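Local coordinates for protein N-acetylneuraminic acid (Sialic acid) synthetase (Leptospira borgpetersenii serovar Hardjo-bovis, PDB 6NCS) that probably makes N-acetylneuraminic acid (sialic acid) or its 9-phosphate, as NeuB-family synthases do, and binds a manganese ion, at residues Arg45-Ala50 / Leu90-Arg95; Ala105-Phe108 / Asn112-Met115. All blocks are in the same frame, centred on the assembly; numbering follows the deposited sequence.

Both contacts belong to the TIM-barrel of the NeuB family and follow one another along the chain: contact 1 is complete at Arg95, before contact 2 opens at Ala105. Helix 86-98, which carries one side of contact 1, is followed by strand 102-107, which carries one side of contact 2. Contact 1 joins two helices on the outside of the barrel; contact 2 packs the end of that strand against the helix after it. Their centres lie about 17 Å apart and their nearest atoms about 7 Å, so they do not touch. Neither reaches the manganese site of His210 and His231; the side chain of Pro107 is about 13 Å from the metal.

Contact 1 (Arg45-Ala50 / Leu90-Arg95); sequences RMIDEA and LLLKER
Ile47 and Asp48 meet Leu92 and Arg95 where two helices of the TIM-barrel's outer layer, 40-52 and 86-98, run side by side. The short segments are nearly parallel, with axes 10.0 Å apart at closest approach and a crossing angle of -20°. Ile47 points toward helix 86-98 and its two branches divide the work. CD1 reaches to 3.3 Å from the carbonyl O of Leu92 and also touches Leu92 CD2 at 3.7 Å, the two side chains meeting at a slant. The other branch, CG2, lies against CG of Arg95, 3.8 Å away, so the aliphatic root of the arginine extends the apolar patch. Beneath it, Ile58 and Phe60 of strand 57-62 take up Ile47, and Phe60 also receives Leu92, which ties both helices to the barrel wall.

Toward the more open side the contact becomes ionic. Arg95 starts out with CG anti to its backbone N; the bends at chi2 and chi3 then bring CD alongside Asp48 OD1, 3.2 Å away, and turn NH1 to the carboxylate. Carboxylate and guanidinium planes are only 19° apart, yet a single nitrogen serves both oxygens: Arg95 NH1 sits between Asp48 OD1 and OD2, 2.9 Å from OD2. Lys99 adds a weak, long ion pair to Asp48 OD1. The one hydrogen bond of the salt bridge runs from Arg95 NH1 to Asp48 OD1, 2.8 Å long with an N-H...O angle of 155°, received on the syn side, somewhat out of the carboxylate plane.

Contact 2 (Ala105-Phe108 / Asn112-Met115); sequences ATPF and NLNM
Pro107 packs against Asn112 and Leu113 at the turn of a beta-alpha unit of the TIM-barrel, where strand 102-107 gives way to helix 110-118. With so few residues between them, the end of the strand and the first turns of the helix lie close: the CA atoms of Pro107 and Leu113 are 5.0 Å apart. No hydrogen bond joins the two segments; the contact is van der Waals packing centred on the proline ring.

One corner of that ring, Pro107 CB, presses on the helix backbone, 3.5 Å from Leu113 N and 4.0 Å from Asn112 C. The next atom, Pro107 CG, sits over the root of the leucine, 3.9 Å from Leu113 CB. Leu113 has its CG anti to the backbone N (chi1 -173°), which carries the isopropyl end alongside the proline, its CD1 only brushing Pro107 CG; Leu124 of strand 123-126 is among its neighbours there. Asn112 points its CB at the proline, 4.2 Å from Pro107 CB, and its side chain also touches Ala62 of strand 57-62. Its backbone N is hydrogen-bonded to Asp109 OD1, three residues earlier.

The residues flanking Pro107 look elsewhere. Thr106 OG1 is hydrogen-bonded to Lys59 NZ and to a citrate, probably from the crystallisation liquor, while Phe108 makes a cation-pi contact with Arg68 and its carbonyl accepts a hydrogen bond from Arg288 of the second subunit. Between side chains, the closest meeting is Pro107 CB with Leu113 CB, at 3.8 Å.

Contact 1 (Arg45-Ala50 / Leu90-Arg95)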
# COMPACT_ATOMS: atom_id res chain seq x y z
N ARG A 45 -15.43 -30.00 -5.28
CA ARG A 45 -14.51 -29.97 -4.15
C ARG A 45 -13.84 -28.61 -4.02
O ARG A 45 -13.61 -28.12 -2.91
CB ARG A 45 -13.45 -31.06 -4.31
CG ARG A 45 -12.35 -31.01 -3.27
CD ARG A 45 -11.32 -32.10 -3.50
NE ARG A 45 -10.18 -31.95 -2.60
CZ ARG A 45 -9.00 -32.52 -2.79
NH1 ARG A 45 -8.80 -33.29 -3.85
NH2 ARG A 45 -8.03 -32.32 -1.91
N MET A 46 -13.52 -27.98 -5.16
CA MET A 46 -12.91 -26.65 -5.10
C MET A 46 -13.85 -25.65 -4.45
O MET A 46 -13.41 -24.80 -3.66
CB MET A 46 -12.51 -26.21 -6.51
CG MET A 46 -11.40 -27.06 -7.13
SD MET A 46 -11.01 -26.56 -8.83
CE MET A 46 -10.02 -25.09 -8.53
N ILE A 47 -15.14 -25.76 -4.75
CA ILE A 47 -16.13 -24.88 -4.12
C ILE A 47 -16.15 -25.10 -2.61
O ILE A 47 -16.11 -24.14 -1.83
CB ILE A 47 -17.53 -25.11 -4.72
CG1 ILE A 47 -17.59 -24.72 -6.19
CG2 ILE A 47 -18.57 -24.34 -3.91
CD1 ILE A 47 -18.89 -25.17 -6.87
N ASP A 48 -16.26 -26.36 -2.19
CA ASP A 48 -16.30 -26.67 -0.76
C ASP A 48 -15.11 -26.05 -0.03
O ASP A 48 -15.28 -25.41 1.02
CB ASP A 48 -16.28 -28.19 -0.53
CG ASP A 48 -17.51 -28.89 -1.09
OD1 ASP A 48 -18.49 -28.23 -1.46
OD2 ASP A 48 -17.46 -30.14 -1.15
N GLU A 49 -13.90 -26.25 -0.56
CA GLU A 49 -12.73 -25.82 0.18
C GLU A 49 -12.50 -24.31 0.07
O GLU A 49 -11.91 -23.71 0.99
CB GLU A 49 -11.51 -26.62 -0.29
CG GLU A 49 -11.73 -28.11 -0.05
CD GLU A 49 -10.47 -28.95 -0.10
OE1 GLU A 49 -9.36 -28.40 0.10
OE2 GLU A 49 -10.58 -30.17 -0.33
N ALA A 50 -12.97 -23.68 -1.01
CA ALA A 50 -12.94 -22.22 -1.09
C ALA A 50 -13.91 -21.59 -0.10
O ALA A 50 -13.62 -20.54 0.47
CB ALA A 50 -13.28 -21.76 -2.51
N LEU A 90 -24.87 -25.14 -13.58
CA LEU A 90 -26.01 -25.17 -12.66
C LEU A 90 -25.69 -25.95 -11.39
O LEU A 90 -26.05 -25.52 -10.29
CB LEU A 90 -27.23 -25.77 -13.34
CG LEU A 90 -28.09 -24.85 -14.21
CD1 LEU A 90 -29.15 -25.66 -14.93
CD2 LEU A 90 -28.73 -23.75 -13.36
N LEU A 91 -25.02 -27.10 -11.53
CA LEU A 91 -24.60 -27.86 -10.35
C LEU A 91 -23.58 -27.10 -9.52
O LEU A 91 -23.62 -27.14 -8.29
CB LEU A 91 -24.03 -29.21 -10.79
CG LEU A 91 -25.05 -30.18 -11.39
CD1 LEU A 91 -24.35 -31.38 -11.99
CD2 LEU A 91 -26.02 -30.59 -10.30
N LEU A 92 -22.64 -26.41 -10.18
CA LEU A 92 -21.65 -25.62 -9.45
C LEU A 92 -22.30 -24.43 -8.75
O LEU A 92 -21.95 -24.11 -7.60
CB LEU A 92 -20.55 -25.15 -10.38
CG LEU A 92 -19.72 -26.28 -11.02
CD1 LEU A 92 -18.73 -25.69 -12.03
CD2 LEU A 92 -19.00 -27.10 -9.97
N LYS A 93 -23.24 -23.76 -9.41
CA LYS A 93 -23.95 -22.66 -8.76
C LYS A 93 -24.74 -23.16 -7.55
O LYS A 93 -24.79 -22.49 -6.51
CB LYS A 93 -24.87 -21.97 -9.77
CG LYS A 93 -25.58 -20.74 -9.24
CD LYS A 93 -26.19 -19.95 -10.40
CE LYS A 93 -27.03 -18.77 -9.91
NZ LYS A 93 -28.31 -19.21 -9.30
N GLU A 94 -25.34 -24.34 -7.66
CA GLU A 94 -26.14 -24.88 -6.57
C GLU A 94 -25.26 -25.21 -5.36
O GLU A 94 -25.62 -24.89 -4.22
CB GLU A 94 -26.91 -26.12 -7.03
CG GLU A 94 -27.34 -27.06 -5.91
CD GLU A 94 -27.99 -28.34 -6.42
OE1 GLU A 94 -29.23 -28.36 -6.58
OE2 GLU A 94 -27.25 -29.31 -6.68
N ARG A 95 -24.12 -25.86 -5.60
CA ARG A 95 -23.21 -26.16 -4.50
C ARG A 95 -22.69 -24.88 -3.86
O ARG A 95 -22.54 -24.80 -2.64
CB ARG A 95 -22.04 -27.01 -4.99
CG ARG A 95 -20.95 -27.24 -3.93
CD ARG A 95 -21.42 -28.17 -2.82
NE ARG A 95 -21.71 -29.49 -3.35
CZ ARG A 95 -20.81 -30.45 -3.49
NH1 ARG A 95 -19.55 -30.25 -3.12
NH2 ARG A 95 -21.16 -31.62 -4.01

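Contact 2 (Ala105-Phe108 / Asn112-Met115)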
# COMPACT_ATOMS: atom_id res chain seq x y z
N ALA A 105 -18.70 -16.56 -13.28
CA ALA A 105 -17.80 -17.09 -14.29
C ALA A 105 -17.43 -16.00 -15.29
O ALA A 105 -18.08 -14.95 -15.37
CB ALA A 105 -18.41 -18.29 -15.03
N THR A 106 -16.38 -16.28 -16.04
CA THR A 106 -15.93 -15.42 -17.12
C THR A 106 -16.46 -15.98 -18.42
O THR A 106 -16.00 -17.04 -18.84
CB THR A 106 -14.41 -15.38 -17.15
OG1 THR A 106 -13.93 -14.87 -15.91
CG2 THR A 106 -13.91 -14.50 -18.29
N PRO A 107 -17.40 -15.32 -19.10
CA PRO A 107 -17.75 -15.75 -20.46
C PRO A 107 -16.71 -15.25 -21.45
O PRO A 107 -16.17 -14.15 -21.32
CB PRO A 107 -19.10 -15.08 -20.71
CG PRO A 107 -18.99 -13.79 -19.96
CD PRO A 107 -18.19 -14.15 -18.68
N PHE A 108 -16.43 -16.06 -22.46
CA PHE A 108 -15.49 -15.68 -23.49
C PHE A 108 -16.17 -15.40 -24.82
O PHE A 108 -15.50 -15.03 -25.78
CB PHE A 108 -14.41 -16.76 -23.66
CG PHE A 108 -13.38 -16.75 -22.56
CD1 PHE A 108 -13.69 -17.24 -21.30
CD2 PHE A 108 -12.11 -16.22 -22.78
CE1 PHE A 108 -12.74 -17.22 -20.28
CE2 PHE A 108 -11.16 -16.20 -21.75
CZ PHE A 108 -11.48 -16.70 -20.51
N ASN A 112 -22.01 -17.89 -24.35
CA ASN A 112 -21.72 -18.25 -22.96
C ASN A 112 -22.21 -17.18 -21.99
O ASN A 112 -22.71 -17.50 -20.91
CB ASN A 112 -20.22 -18.52 -22.78
CG ASN A 112 -19.85 -19.95 -23.10
OD1 ASN A 112 -20.10 -20.86 -22.30
ND2 ASN A 112 -19.27 -20.17 -24.27
N LEU A 113 -22.07 -15.90 -22.36
CA LEU A 113 -22.60 -14.84 -21.52
C LEU A 113 -24.11 -14.98 -21.35
O LEU A 113 -24.63 -14.85 -20.24
CB LEU A 113 -22.26 -13.47 -22.12
CG LEU A 113 -22.58 -12.20 -21.31
CD1 LEU A 113 -21.62 -11.09 -21.70
CD2 LEU A 113 -24.01 -11.74 -21.52
N ASN A 114 -24.83 -15.22 -22.45
CA ASN A 114 -26.28 -15.39 -22.37
C ASN A 114 -26.63 -16.56 -21.47
O ASN A 114 -27.59 -16.49 -20.69
CB ASN A 114 -26.87 -15.61 -23.76
CG ASN A 114 -26.82 -14.36 -24.62
OD1 ASN A 114 -26.69 -13.26 -24.11
ND2 ASN A 114 -26.94 -14.54 -25.94
N MET A 115 -25.86 -17.65 -21.55
CA MET A 115 -26.13 -18.82 -20.72
C MET A 115 -25.94 -18.47 -19.25
O MET A 115 -26.74 -18.88 -18.40
CB MET A 115 -25.22 -19.97 -21.13
CG MET A 115 -25.30 -21.20 -20.23
SD MET A 115 -24.21 -21.17 -18.79
CE MET A 115 -22.60 -20.96 -19.57